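PDB 4W8O: luciferase-like enzymeAMP-CoA-ligase, which probably activates carboxylic acids with ATP as acyl-adenylates for transfer to coenzyme A, as a luciferase-like relative of the beetle luciferases. Local coordinates for residues V73-T78 and V97-P102; V181-S186 and Y226-M231; M324-L329 and A383-Y388. All blocks are in the same frame, centred on the assembly; numbering follows the deposited sequence.

Interaction 1 (V73-T78 and V97-P102); sequences VCFCST and VVNLDP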
ATOM      1  N   VAL A  73       2.225  14.420   9.114  1.00 25.72           N
ATOM      2  CA  VAL A  73       2.199  13.587  10.302  1.00 25.81           C
ATOM      3  C   VAL A  73       2.843  12.255   9.935  1.00 26.52           C
ATOM      4  O   VAL A  73       2.466  11.611   8.953  1.00 25.52           O
ATOM      5  CB  VAL A  73       0.776  13.350  10.837  1.00 25.61           C
ATOM      6  CG1 VAL A  73       0.825  12.516  12.110  1.00 26.16           C
ATOM      7  CG2 VAL A  73       0.081  14.676  11.101  1.00 25.44           C
ATOM      8  N   CYS A  74       3.819  11.862  10.738  1.00 27.08           N
ATOM      9  CA  CYS A  74       4.630  10.701  10.461  1.00 28.20           C
ATOM     10  C   CYS A  74       4.336   9.552  11.423  1.00 27.94           C
ATOM     11  O   CYS A  74       3.892   9.777  12.548  1.00 29.19           O
ATOM     12  CB  CYS A  74       6.082  11.122  10.567  1.00 30.41           C
ATOM     13  SG  CYS A  74       7.224   9.928   9.892  1.00 33.38           S
ATOM     14  N   PHE A  75       4.570   8.325  10.972  1.00 27.62           N
ATOM     15  CA  PHE A  75       4.293   7.121  11.756  1.00 28.30           C
ATOM     16  C   PHE A  75       5.468   6.156  11.677  1.00 29.13           C
ATOM     17  O   PHE A  75       5.987   5.890  10.591  1.00 29.90           O
ATOM     18  CB  PHE A  75       3.006   6.452  11.254  1.00 28.29           C
ATOM     19  CG  PHE A  75       1.842   7.381  11.258  1.00 27.80           C
ATOM     20  CD1 PHE A  75       1.623   8.228  10.191  1.00 27.15           C
ATOM     21  CD2 PHE A  75       1.024   7.479  12.375  1.00 27.74           C
ATOM     22  CE1 PHE A  75       0.583   9.139  10.215  1.00 27.30           C
ATOM     23  CE2 PHE A  75      -0.013   8.382  12.404  1.00 27.31           C
ATOM     24  CZ  PHE A  75      -0.234   9.215  11.334  1.00 27.15           C
ATOM     25  N   CYS A  76       5.908   5.662  12.830  1.00 29.26           N
ATOM     26  CA  CYS A  76       6.912   4.594  12.882  1.00 29.33           C
ATOM     27  C   CYS A  76       6.454   3.461  13.799  1.00 29.88           C
ATOM     28  O   CYS A  76       6.690   3.481  15.014  1.00 29.81           O
ATOM     29  CB  CYS A  76       8.260   5.133  13.341  1.00 29.96           C
ATOM     30  SG  CYS A  76       9.582   3.928  13.101  1.00 30.59           S
ATOM     31  N   SER A  77       5.797   2.467  13.209  1.00 29.22           N
ATOM     32  CA  SER A  77       5.230   1.377  13.981  1.00 30.28           C
ATOM     33  C   SER A  77       4.972   0.157  13.107  1.00 31.23           C
ATOM     34  O   SER A  77       4.644   0.289  11.926  1.00 32.03           O
ATOM     35  CB  SER A  77       3.920   1.828  14.633  1.00 30.12           C
ATOM     36  OG  SER A  77       3.263   0.764  15.303  1.00 30.79           O
ATOM     37  N   THR A  78       5.143  -1.026  13.694  1.00 31.63           N
ATOM     38  CA  THR A  78       4.618  -2.249  13.124  1.00 31.87           C
ATOM     39  C   THR A  78       3.088  -2.193  13.162  1.00 30.89           C
ATOM     40  O   THR A  78       2.495  -1.265  13.725  1.00 30.40           O
ATOM     41  CB  THR A  78       5.108  -3.488  13.898  1.00 33.48           C
ATOM     42  OG1 THR A  78       4.924  -3.287  15.303  1.00 34.30           O
ATOM     43  CG2 THR A  78       6.575  -3.759  13.624  1.00 34.94           C
ATOM     44  N   VAL A  97       0.121  12.283   5.331  1.00 25.70           N
ATOM     45  CA  VAL A  97       0.566  11.147   6.157  1.00 25.92           C
ATOM     46  C   VAL A  97       1.660  10.350   5.473  1.00 26.18           C
ATOM     47  O   VAL A  97       1.633  10.155   4.258  1.00 26.43           O
ATOM     48  CB  VAL A  97      -0.583  10.191   6.561  1.00 25.58           C
ATOM     49  CG1 VAL A  97      -1.631  10.942   7.361  1.00 26.02           C
ATOM     50  CG2 VAL A  97      -1.219   9.507   5.349  1.00 25.90           C
ATOM     51  N   VAL A  98       2.623   9.897   6.273  1.00 26.53           N
ATOM     52  CA  VAL A  98       3.775   9.165   5.772  1.00 27.65           C
ATOM     53  C   VAL A  98       4.289   8.181   6.824  1.00 27.59           C
ATOM     54  O   VAL A  98       4.332   8.490   8.010  1.00 27.41           O
ATOM     55  CB  VAL A  98       4.903  10.127   5.314  1.00 28.47           C
ATOM     56  CG1 VAL A  98       5.411  10.990   6.460  1.00 29.39           C
ATOM     57  CG2 VAL A  98       6.051   9.345   4.685  1.00 29.09           C
ATOM     58  N   ASN A  99       4.680   6.998   6.380  1.00 28.50           N
ATOM     59  CA  ASN A  99       5.172   5.961   7.283  1.00 29.45           C
ATOM     60  C   ASN A  99       6.660   5.687   7.111  1.00 30.61           C
ATOM     61  O   ASN A  99       7.179   5.694   5.991  1.00 30.58           O
ATOM     62  CB  ASN A  99       4.364   4.683   7.075  1.00 30.38           C
ATOM     63  CG  ASN A  99       2.879   4.906   7.279  1.00 30.75           C
ATOM     64  OD1 ASN A  99       2.402   4.879   8.403  1.00 30.91           O
ATOM     65  ND2 ASN A  99       2.144   5.172   6.184  1.00 32.29           N
ATOM     66  N   LEU A 100       7.341   5.460   8.234  1.00 31.34           N
ATOM     67  CA  LEU A 100       8.737   5.039   8.238  1.00 32.63           C
ATOM     68  C   LEU A 100       8.841   3.565   8.611  1.00 33.84           C
ATOM     69  O   LEU A 100       7.992   3.042   9.323  1.00 35.89           O
ATOM     70  CB  LEU A 100       9.538   5.854   9.242  1.00 33.11           C
ATOM     71  CG  LEU A 100       9.421   7.368   9.132  1.00 33.28           C
ATOM     72  CD1 LEU A 100      10.251   8.001  10.229  1.00 34.04           C
ATOM     73  CD2 LEU A 100       9.851   7.881   7.767  1.00 34.24           C
ATOM     74  N   ASP A 101       9.886   2.903   8.127  1.00 34.21           N
ATOM     75  CA  ASP A 101      10.111   1.488   8.412  1.00 35.67           C
ATOM     76  C   ASP A 101      10.918   1.392   9.707  1.00 34.56           C
ATOM     77  O   ASP A 101      12.030   1.913   9.773  1.00 34.35           O
ATOM     78  CB  ASP A 101      10.885   0.833   7.264  1.00 37.63           C
ATOM     79  CG  ASP A 101      10.862  -0.700   7.309  1.00 40.34           C
ATOM     80  OD1 ASP A 101      10.641  -1.301   8.388  1.00 40.93           O
ATOM     81  OD2 ASP A 101      11.093  -1.308   6.236  1.00 41.93           O
ATOM     82  N   PRO A 102      10.363   0.721  10.732  1.00 33.80           N
ATOM     83  CA  PRO A 102      11.067   0.512  11.999  1.00 34.21           C
ATOM     84  C   PRO A 102      12.383  -0.269  11.869  1.00 34.92           C
ATOM     85  O   PRO A 102      13.212  -0.178  12.755  1.00 35.33           O
ATOM     86  CB  PRO A 102      10.073  -0.298  12.838  1.00 34.47           C
ATOM     87  CG  PRO A 102       8.751  -0.074  12.213  1.00 33.84           C
ATOM     88  CD  PRO A 102       9.017   0.120  10.750  1.00 33.27           C
TER
HETATM   89  O   HOH W   1       5.296   2.853  10.394  1.00 30.69           O
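L100 and F75 meet through their backbones. L100 N lies 2.8 Å from F75 O, and its N-H points almost straight at the oxygen (176°). Two more backbone bonds run beside it: V98 N gives to V73 O at 3.2 Å, and F75 N gives to V98 O at 3.0 Å. V73 pairs with V97, C74 with V98 and F75 with N99, all as parallel bridges. Past these pairs a water continues the ladder, accepting from S77 N and probably donating to L100 O.

On one face of the sheet, C74 turns its sulfur opposite its own amide nitrogen (chi1 -167°). This brings SG 3.5 Å from L100 CG and also against V98 CG1. The other face carries F75, whose CE1 meets V97 obliquely, 4.0 Å from V97 CB. The amide of N99 is tilted 35° from this ring, and N99 OD1 rests 3.3 Å from F75 CB. Further along, C76 SG sits 3.9 Å from P102 CA, while the proline ring lies against the backbone of S77 and T78.

A second shell packs around these groups. F122 of strand 120-124 meets the F75 ring, and L87 touches both F75 and N99. L87 belongs to helix 85-92, which links the two strands in a beta-alpha-beta crossover. T78 OG1 is hydrogen-bonded to E124. Backbone bonds to each other and to strand 120-124 take up much of the strands' polar surface. C74, V98 and L100 pack through carbon and sulfur on one face, while the other mixes the F75 ring with the N99 amide.

Interaction 2 (V181-S186 and Y226-M231); sequences VMFFSS and YWITGM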
ATOM      1  N   VAL A 181      -0.899  11.440   0.782  1.00 27.03           N
ATOM      2  CA  VAL A 181      -0.036  10.357   1.260  1.00 27.95           C
ATOM      3  C   VAL A 181       1.330  10.466   0.574  1.00 28.53           C
ATOM      4  O   VAL A 181       1.398  10.806  -0.621  1.00 28.65           O
ATOM      5  CB  VAL A 181      -0.627   8.966   0.914  1.00 28.38           C
ATOM      6  CG1 VAL A 181       0.216   7.851   1.502  1.00 28.82           C
ATOM      7  CG2 VAL A 181      -2.061   8.833   1.397  1.00 29.05           C
ATOM      8  N   MET A 182       2.401  10.153   1.313  1.00 28.63           N
ATOM      9  CA  MET A 182       3.755  10.118   0.751  1.00 29.13           C
ATOM     10  C   MET A 182       4.423   8.749   0.926  1.00 28.88           C
ATOM     11  O   MET A 182       4.121   8.022   1.867  1.00 28.80           O
ATOM     12  CB  MET A 182       4.640  11.217   1.354  1.00 30.21           C
ATOM     13  CG  MET A 182       4.224  12.630   0.968  1.00 30.90           C
ATOM     14  SD  MET A 182       5.321  13.951   1.522  1.00 33.18           S
ATOM     15  CE  MET A 182       5.040  13.891   3.282  1.00 33.76           C
ATOM     16  N   PHE A 183       5.292   8.406  -0.026  1.00 28.62           N
ATOM     17  CA  PHE A 183       6.163   7.232   0.048  1.00 29.41           C
ATOM     18  C   PHE A 183       7.571   7.689  -0.339  1.00 30.19           C
ATOM     19  O   PHE A 183       7.799   8.873  -0.615  1.00 30.62           O
ATOM     20  CB  PHE A 183       5.672   6.107  -0.874  1.00 29.34           C
ATOM     21  CG  PHE A 183       4.306   5.588  -0.517  1.00 28.85           C
ATOM     22  CD1 PHE A 183       4.149   4.625   0.458  1.00 28.99           C
ATOM     23  CD2 PHE A 183       3.170   6.081  -1.153  1.00 28.23           C
ATOM     24  CE1 PHE A 183       2.889   4.150   0.804  1.00 28.72           C
ATOM     25  CE2 PHE A 183       1.912   5.622  -0.807  1.00 28.09           C
ATOM     26  CZ  PHE A 183       1.770   4.649   0.171  1.00 28.22           C
ATOM     27  N   PHE A 184       8.523   6.768  -0.335  1.00 31.44           N
ATOM     28  CA  PHE A 184       9.907   7.118  -0.604  1.00 32.56           C
ATOM     29  C   PHE A 184      10.464   6.358  -1.793  1.00 33.42           C
ATOM     30  O   PHE A 184      10.292   5.148  -1.895  1.00 33.62           O
ATOM     31  CB  PHE A 184      10.741   6.866   0.637  1.00 33.38           C
ATOM     32  CG  PHE A 184      10.327   7.713   1.801  1.00 32.54           C
ATOM     33  CD1 PHE A 184      10.635   9.060   1.829  1.00 32.62           C
ATOM     34  CD2 PHE A 184       9.606   7.171   2.852  1.00 32.45           C
ATOM     35  CE1 PHE A 184      10.252   9.853   2.898  1.00 32.62           C
ATOM     36  CE2 PHE A 184       9.215   7.958   3.922  1.00 32.16           C
ATOM     37  CZ  PHE A 184       9.546   9.299   3.950  1.00 32.14           C
ATOM     38  N   SER A 185      11.119   7.092  -2.689  1.00 34.01           N
ATOM     39  CA  SER A 185      11.667   6.539  -3.906  1.00 35.03           C
ATOM     40  C   SER A 185      12.814   5.602  -3.594  1.00 37.52           C
ATOM     41  O   SER A 185      13.399   5.669  -2.518  1.00 38.28           O
ATOM     42  CB  SER A 185      12.147   7.654  -4.843  1.00 35.13           C
ATOM     43  OG  SER A 185      13.303   8.300  -4.337  1.00 35.92           O
ATOM     44  N   SER A 186      13.124   4.738  -4.556  1.00 39.49           N
ATOM     45  CA  SER A 186      14.217   3.786  -4.446  1.00 42.46           C
ATOM     46  C   SER A 186      14.837   3.586  -5.817  1.00 44.02           C
ATOM     47  O   SER A 186      14.845   2.476  -6.347  1.00 44.79           O
ATOM     48  CB  SER A 186      13.711   2.449  -3.894  1.00 43.02           C
ATOM     49  OG  SER A 186      12.646   1.943  -4.692  1.00 43.00           O
ATOM     50  N   TYR A 226       4.756   1.421   5.887  1.00 29.47           N
ATOM     51  CA  TYR A 226       5.860   1.958   5.103  1.00 28.93           C
ATOM     52  C   TYR A 226       5.717   1.606   3.619  1.00 28.72           C
ATOM     53  O   TYR A 226       6.016   2.418   2.747  1.00 28.98           O
ATOM     54  CB  TYR A 226       7.159   1.374   5.632  1.00 29.35           C
ATOM     55  CG  TYR A 226       8.393   1.713   4.840  1.00 30.20           C
ATOM     56  CD1 TYR A 226       8.954   2.982   4.902  1.00 31.28           C
ATOM     57  CD2 TYR A 226       9.025   0.751   4.050  1.00 31.30           C
ATOM     58  CE1 TYR A 226      10.099   3.296   4.186  1.00 32.26           C
ATOM     59  CE2 TYR A 226      10.181   1.049   3.344  1.00 32.12           C
ATOM     60  CZ  TYR A 226      10.712   2.325   3.414  1.00 32.97           C
ATOM     61  OH  TYR A 226      11.853   2.638   2.719  1.00 33.79           O
ATOM     62  N   TRP A 227       5.267   0.388   3.351  1.00 28.50           N
ATOM     63  CA  TRP A 227       5.172  -0.120   1.989  1.00 29.00           C
ATOM     64  C   TRP A 227       3.846   0.270   1.360  1.00 28.50           C
ATOM     65  O   TRP A 227       2.805   0.271   2.019  1.00 27.80           O
ATOM     66  CB  TRP A 227       5.340  -1.645   1.980  1.00 29.49           C
ATOM     67  CG  TRP A 227       6.678  -2.085   2.534  1.00 30.30           C
ATOM     68  CD1 TRP A 227       6.929  -2.576   3.787  1.00 30.52           C
ATOM     69  CD2 TRP A 227       7.942  -2.045   1.859  1.00 31.08           C
ATOM     70  NE1 TRP A 227       8.268  -2.856   3.927  1.00 30.93           N
ATOM     71  CE2 TRP A 227       8.913  -2.541   2.762  1.00 31.14           C
ATOM     72  CE3 TRP A 227       8.347  -1.647   0.574  1.00 32.16           C
ATOM     73  CZ2 TRP A 227      10.264  -2.643   2.428  1.00 32.11           C
ATOM     74  CZ3 TRP A 227       9.694  -1.756   0.237  1.00 33.23           C
ATOM     75  CH2 TRP A 227      10.639  -2.252   1.166  1.00 33.58           C
ATOM     76  N   ILE A 228       3.910   0.619   0.084  1.00 29.55           N
ATOM     77  CA  ILE A 228       2.725   0.869  -0.730  1.00 30.95           C
ATOM     78  C   ILE A 228       1.662  -0.215  -0.536  1.00 30.89           C
ATOM     79  O   ILE A 228       0.490   0.092  -0.431  1.00 29.80           O
ATOM     80  CB  ILE A 228       3.099   1.017  -2.226  1.00 32.32           C
ATOM     81  CG1 ILE A 228       1.884   1.398  -3.085  1.00 33.34           C
ATOM     82  CG2 ILE A 228       3.722  -0.255  -2.766  1.00 33.46           C
ATOM     83  CD1 ILE A 228       1.355   2.787  -2.843  1.00 32.58           C
ATOM     84  N   THR A 229       2.064  -1.479  -0.465  1.00 31.48           N
ATOM     85  CA  THR A 229       1.089  -2.564  -0.308  1.00 32.41           C
ATOM     86  C   THR A 229       0.290  -2.457   0.997  1.00 32.18           C
ATOM     87  O   THR A 229      -0.924  -2.691   1.012  1.00 33.25           O
ATOM     88  CB  THR A 229       1.764  -3.935  -0.379  1.00 33.69           C
ATOM     89  OG1 THR A 229       2.857  -3.976   0.548  1.00 34.21           O
ATOM     90  CG2 THR A 229       2.286  -4.193  -1.779  1.00 34.44           C
ATOM     91  N   GLY A 230       0.957  -2.110   2.092  1.00 30.79           N
ATOM     92  CA  GLY A 230       0.262  -1.905   3.358  1.00 30.45           C
ATOM     93  C   GLY A 230      -0.839  -0.848   3.249  1.00 30.57           C
ATOM     94  O   GLY A 230      -1.991  -1.095   3.601  1.00 29.69           O
ATOM     95  N   MET A 231      -0.468   0.331   2.758  1.00 30.50           N
ATOM     96  CA  MET A 231      -1.397   1.454   2.629  1.00 30.69           C
ATOM     97  C   MET A 231      -2.479   1.183   1.596  1.00 29.77           C
ATOM     98  O   MET A 231      -3.641   1.523   1.819  1.00 29.32           O
ATOM     99  CB  MET A 231      -0.641   2.740   2.241  1.00 31.26           C
ATOM    100  CG  MET A 231       0.133   3.371   3.383  1.00 31.85           C
ATOM    101  SD  MET A 231      -0.953   3.981   4.689  1.00 31.60           S
ATOM    102  CE  MET A 231      -1.813   5.314   3.856  1.00 33.58           C
TER
HETATM  103  O   HOH W   2       8.229   3.553   0.807  1.00 36.33           O
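F183 meets I228 through a CH-pi contact. The methyl I228 CD1 stands over one face of the ring, 3.9 Å from its centroid and 30° off the normal. I228 reaches there because CG1 points opposite its backbone N (chi1 -175°) and CD1 then turns over the ring. The two side chains cross at about a right angle.

The remaining apolar contacts lie around this one. M231 CB comes to the edge of the F183 ring, 3.7 Å from CZ. M231 curls through its second and third torsions, which turns its end to V181: CE and V181 CG1 meet tip to tip at 4.0 Å. F184 and Y226 touch more lightly, with F184 CD2 4.1 Å from Y226 CE1.

Polar contacts are few. Y226 O lies near the plane of the F183 ring, 3.7 Å from CD1. A water donates to Y226 O at 3.2 Å and accepts a weak bond from F184 N. No direct hydrogen bond joins the segments.

F202 of helix 199-211 packs on V181, F183 and M231 and extends the apolar cluster. W227 takes the N-cap position of helix 228-239. I228, T229 and S186 line the pocket that holds a polyether. The serine- and glycine-rich sequence starting at S185 resembles the phosphate-binding loop of adenylate-forming enzymes. A strand leading into that loop and packed on a helix start beside the pocket is consistent with the ANL fold.

Interaction 3 (M324-L329 and A383-Y388); sequences MSEIGL and AMMTGY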
ATOM      1  N   MET A 324       4.456  -0.334  -8.349  1.00 32.84           N
ATOM      2  CA  MET A 324       5.424   0.451  -7.636  1.00 32.76           C
ATOM      3  C   MET A 324       4.752   1.563  -6.858  1.00 31.31           C
ATOM      4  O   MET A 324       3.575   1.841  -7.059  1.00 29.66           O
ATOM      5  CB  MET A 324       6.469   1.016  -8.601  1.00 35.44           C
ATOM      6  CG  MET A 324       5.920   1.681  -9.844  1.00 36.63           C
ATOM      7  SD  MET A 324       7.081   1.552 -11.228  1.00 39.20           S
ATOM      8  CE  MET A 324       8.253   2.855 -10.853  1.00 40.05           C
ATOM      9  N   SER A 325       5.523   2.195  -5.976  1.00 29.94           N
ATOM     10  CA  SER A 325       4.996   3.230  -5.097  1.00 29.83           C
ATOM     11  C   SER A 325       4.502   4.421  -5.874  1.00 29.29           C
ATOM     12  O   SER A 325       3.556   5.086  -5.457  1.00 28.80           O
ATOM     13  CB  SER A 325       6.068   3.676  -4.110  1.00 30.16           C
ATOM     14  OG  SER A 325       6.529   2.551  -3.394  1.00 30.15           O
ATOM     15  N   GLU A 326       5.134   4.667  -7.017  1.00 29.29           N
ATOM     16  CA  GLU A 326       4.846   5.842  -7.833  1.00 29.51           C
ATOM     17  C   GLU A 326       3.474   5.828  -8.512  1.00 28.86           C
ATOM     18  O   GLU A 326       3.032   6.869  -9.007  1.00 29.17           O
ATOM     19  CB  GLU A 326       5.918   6.011  -8.917  1.00 30.09           C
ATOM     20  CG  GLU A 326       7.269   6.484  -8.418  1.00 30.63           C
ATOM     21  CD  GLU A 326       8.149   5.380  -7.862  1.00 30.26           C
ATOM     22  OE1 GLU A 326       7.711   4.213  -7.744  1.00 29.28           O
ATOM     23  OE2 GLU A 326       9.298   5.698  -7.533  1.00 30.78           O
ATOM     24  N   ILE A 327       2.820   4.671  -8.561  1.00 28.40           N
ATOM     25  CA  ILE A 327       1.589   4.512  -9.367  1.00 29.05           C
ATOM     26  C   ILE A 327       0.667   3.356  -8.955  1.00 28.96           C
ATOM     27  O   ILE A 327      -0.433   3.243  -9.482  1.00 29.20           O
ATOM     28  CB  ILE A 327       1.949   4.351 -10.861  1.00 29.44           C
ATOM     29  CG1 ILE A 327       0.738   4.616 -11.766  1.00 30.00           C
ATOM     30  CG2 ILE A 327       2.560   2.976 -11.114  1.00 29.54           C
ATOM     31  CD1 ILE A 327       1.115   4.909 -13.203  1.00 30.75           C
ATOM     32  N   GLY A 328       1.089   2.520  -8.008  1.00 28.90           N
ATOM     33  CA  GLY A 328       0.292   1.377  -7.591  1.00 29.22           C
ATOM     34  C   GLY A 328       0.426   0.220  -8.571  1.00 30.60           C
ATOM     35  O   GLY A 328       1.477   0.027  -9.185  1.00 30.46           O
ATOM     36  N   LEU A 329      -0.651  -0.542  -8.714  1.00 31.87           N
ATOM     37  CA  LEU A 329      -0.653  -1.773  -9.495  1.00 33.44           C
ATOM     38  C   LEU A 329      -0.680  -1.485 -11.000  1.00 33.91           C
ATOM     39  O   LEU A 329      -1.523  -0.733 -11.475  1.00 33.60           O
ATOM     40  CB  LEU A 329      -1.859  -2.622  -9.085  1.00 34.70           C
ATOM     41  CG  LEU A 329      -1.895  -4.101  -9.450  1.00 35.74           C
ATOM     42  CD1 LEU A 329      -0.599  -4.813  -9.113  1.00 35.32           C
ATOM     43  CD2 LEU A 329      -3.061  -4.751  -8.718  1.00 36.59           C
ATOM     44  N   ALA A 383      -3.482   7.401 -11.462  1.00 30.69           N
ATOM     45  CA  ALA A 383      -2.926   6.945 -10.181  1.00 29.99           C
ATOM     46  C   ALA A 383      -1.476   7.378  -9.990  1.00 29.88           C
ATOM     47  O   ALA A 383      -0.854   7.051  -8.988  1.00 29.08           O
ATOM     48  CB  ALA A 383      -3.014   5.427 -10.083  1.00 29.79           C
ATOM     49  N   MET A 384      -0.944   8.107 -10.955  1.00 30.97           N
ATOM     50  CA  MET A 384       0.448   8.527 -10.949  1.00 31.81           C
ATOM     51  C   MET A 384       0.705   9.579  -9.867  1.00 30.55           C
ATOM     52  O   MET A 384      -0.132  10.454  -9.625  1.00 29.07           O
ATOM     53  CB  MET A 384       0.778   9.136 -12.313  1.00 34.51           C
ATOM     54  CG  MET A 384       2.143   8.786 -12.867  1.00 36.88           C
ATOM     55  SD  MET A 384       2.098   8.771 -14.678  1.00 39.96           S
ATOM     56  CE  MET A 384       1.296  10.342 -15.029  1.00 40.18           C
ATOM     57  N   MET A 385       1.875   9.490  -9.240  1.00 29.62           N
ATOM     58  CA  MET A 385       2.350  10.519  -8.306  1.00 29.51           C
ATOM     59  C   MET A 385       2.344  11.899  -8.952  1.00 29.73           C
ATOM     60  O   MET A 385       2.565  12.026 -10.163  1.00 29.50           O
ATOM     61  CB  MET A 385       3.767  10.205  -7.824  1.00 29.72           C
ATOM     62  CG  MET A 385       4.843  10.220  -8.900  1.00 31.16           C
ATOM     63  SD  MET A 385       6.510  10.126  -8.210  1.00 33.11           S
ATOM     64  CE  MET A 385       7.471  10.248  -9.716  1.00 33.65           C
ATOM     65  N   THR A 386       2.103  12.918  -8.130  1.00 29.07           N
ATOM     66  CA  THR A 386       2.107  14.297  -8.595  1.00 30.20           C
ATOM     67  C   THR A 386       3.516  14.875  -8.700  1.00 30.40           C
ATOM     68  O   THR A 386       3.719  15.831  -9.427  1.00 31.22           O
ATOM     69  CB  THR A 386       1.269  15.218  -7.680  1.00 30.34           C
ATOM     70  OG1 THR A 386       1.708  15.081  -6.325  1.00 29.76           O
ATOM     71  CG2 THR A 386      -0.179  14.858  -7.769  1.00 30.40           C
ATOM     72  N   GLY A 387       4.479  14.303  -7.984  1.00 29.45           N
ATOM     73  CA  GLY A 387       5.843  14.834  -7.972  1.00 30.39           C
ATOM     74  C   GLY A 387       6.539  14.497  -6.673  1.00 30.06           C
ATOM     75  O   GLY A 387       6.043  13.665  -5.910  1.00 28.99           O
ATOM     76  N   TYR A 388       7.693  15.116  -6.426  1.00 30.72           N
ATOM     77  CA  TYR A 388       8.393  14.941  -5.150  1.00 30.90           C
ATOM     78  C   TYR A 388       8.073  16.123  -4.227  1.00 31.30           C
ATOM     79  O   TYR A 388       7.772  17.216  -4.695  1.00 32.02           O
ATOM     80  CB  TYR A 388       9.914  14.808  -5.348  1.00 31.56           C
ATOM     81  CG  TYR A 388      10.398  13.530  -6.040  1.00 31.29           C
ATOM     82  CD1 TYR A 388       9.712  12.314  -5.906  1.00 29.90           C
ATOM     83  CD2 TYR A 388      11.571  13.533  -6.794  1.00 32.02           C
ATOM     84  CE1 TYR A 388      10.174  11.155  -6.520  1.00 29.73           C
ATOM     85  CE2 TYR A 388      12.041  12.372  -7.403  1.00 32.35           C
ATOM     86  CZ  TYR A 388      11.337  11.186  -7.268  1.00 30.88           C
ATOM     87  OH  TYR A 388      11.800  10.035  -7.878  1.00 30.71           O
TER
HETATM   88  O   HOH W   3      10.511   7.877  -8.133  1.00 34.18           O
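E326 O accepts a hydrogen bond from the N-H of M385, and the contact is tight around this bond. M385 N lies 2.9 Å from E326 O, with an N-H...O angle of 152°. Next to it, I327 CA makes a CA-H...O contact with A383 O at 3.5 Å. The methyl A383 CB presses on I327 O at 3.4 Å. I327 CD1 lies 4.0 Å from M384 CG. The E326 and M385 side chains run alongside each other, with E326 CG 3.7 Å from M385 SD. M385 CG sits between its backbone N and carbonyl carbon (chi1 64°), and the rest of the chain is extended, which carries the sulfur along E326. I195 of strand 194-198 packs against both side chains.

I327 and G328 both face M324 in a classic beta bulge. M324 O accepts from G328 N at 2.7 Å and also from I327 N. The bulge lies at the turn from strand 317-324 into strand 328-332. The sequence here resembles the motif that meets the nucleotide in adenylate-forming enzymes.

The carboxylate of E326 belongs to the looser, wetter side. Its chain bends at chi2 (82°), away from the apolar methionine. A water donates to E326 OE2 at 2.6 Å and is also hydrogen-bonded to Y388 OH, lying in the plane of that ring. E326 OE1 lies very close to the polyether in the pocket, probably a crystallisation additive, and the modelled hydrogen bond between them is doubtfully short.

In the fold
Interactions 1 and 3 are buried contacts, and interaction 2 is partly buried. Interaction 2 nevertheless lies closest to the middle of the chain, its centre about 6 Å from the chain's centre. All three reach the same mixed sheet. Interactions 1 and 2 touch directly, since strands 96-99 and 179-184 are neighbours: M182 N probably bonds to V97 O, and V98 packs on F184. Interaction 3 meets interaction 2 where S325 packs on I228 and F183. It does not touch interaction 1. Backbone pairing dominates 73-78 with 97-102, apolar side chains dominate 181-186 with 226-231, and one backbone bond plus side-chain packing joins 324-329 to 383-388. The latter two contribute different residues to the same polyether pocket.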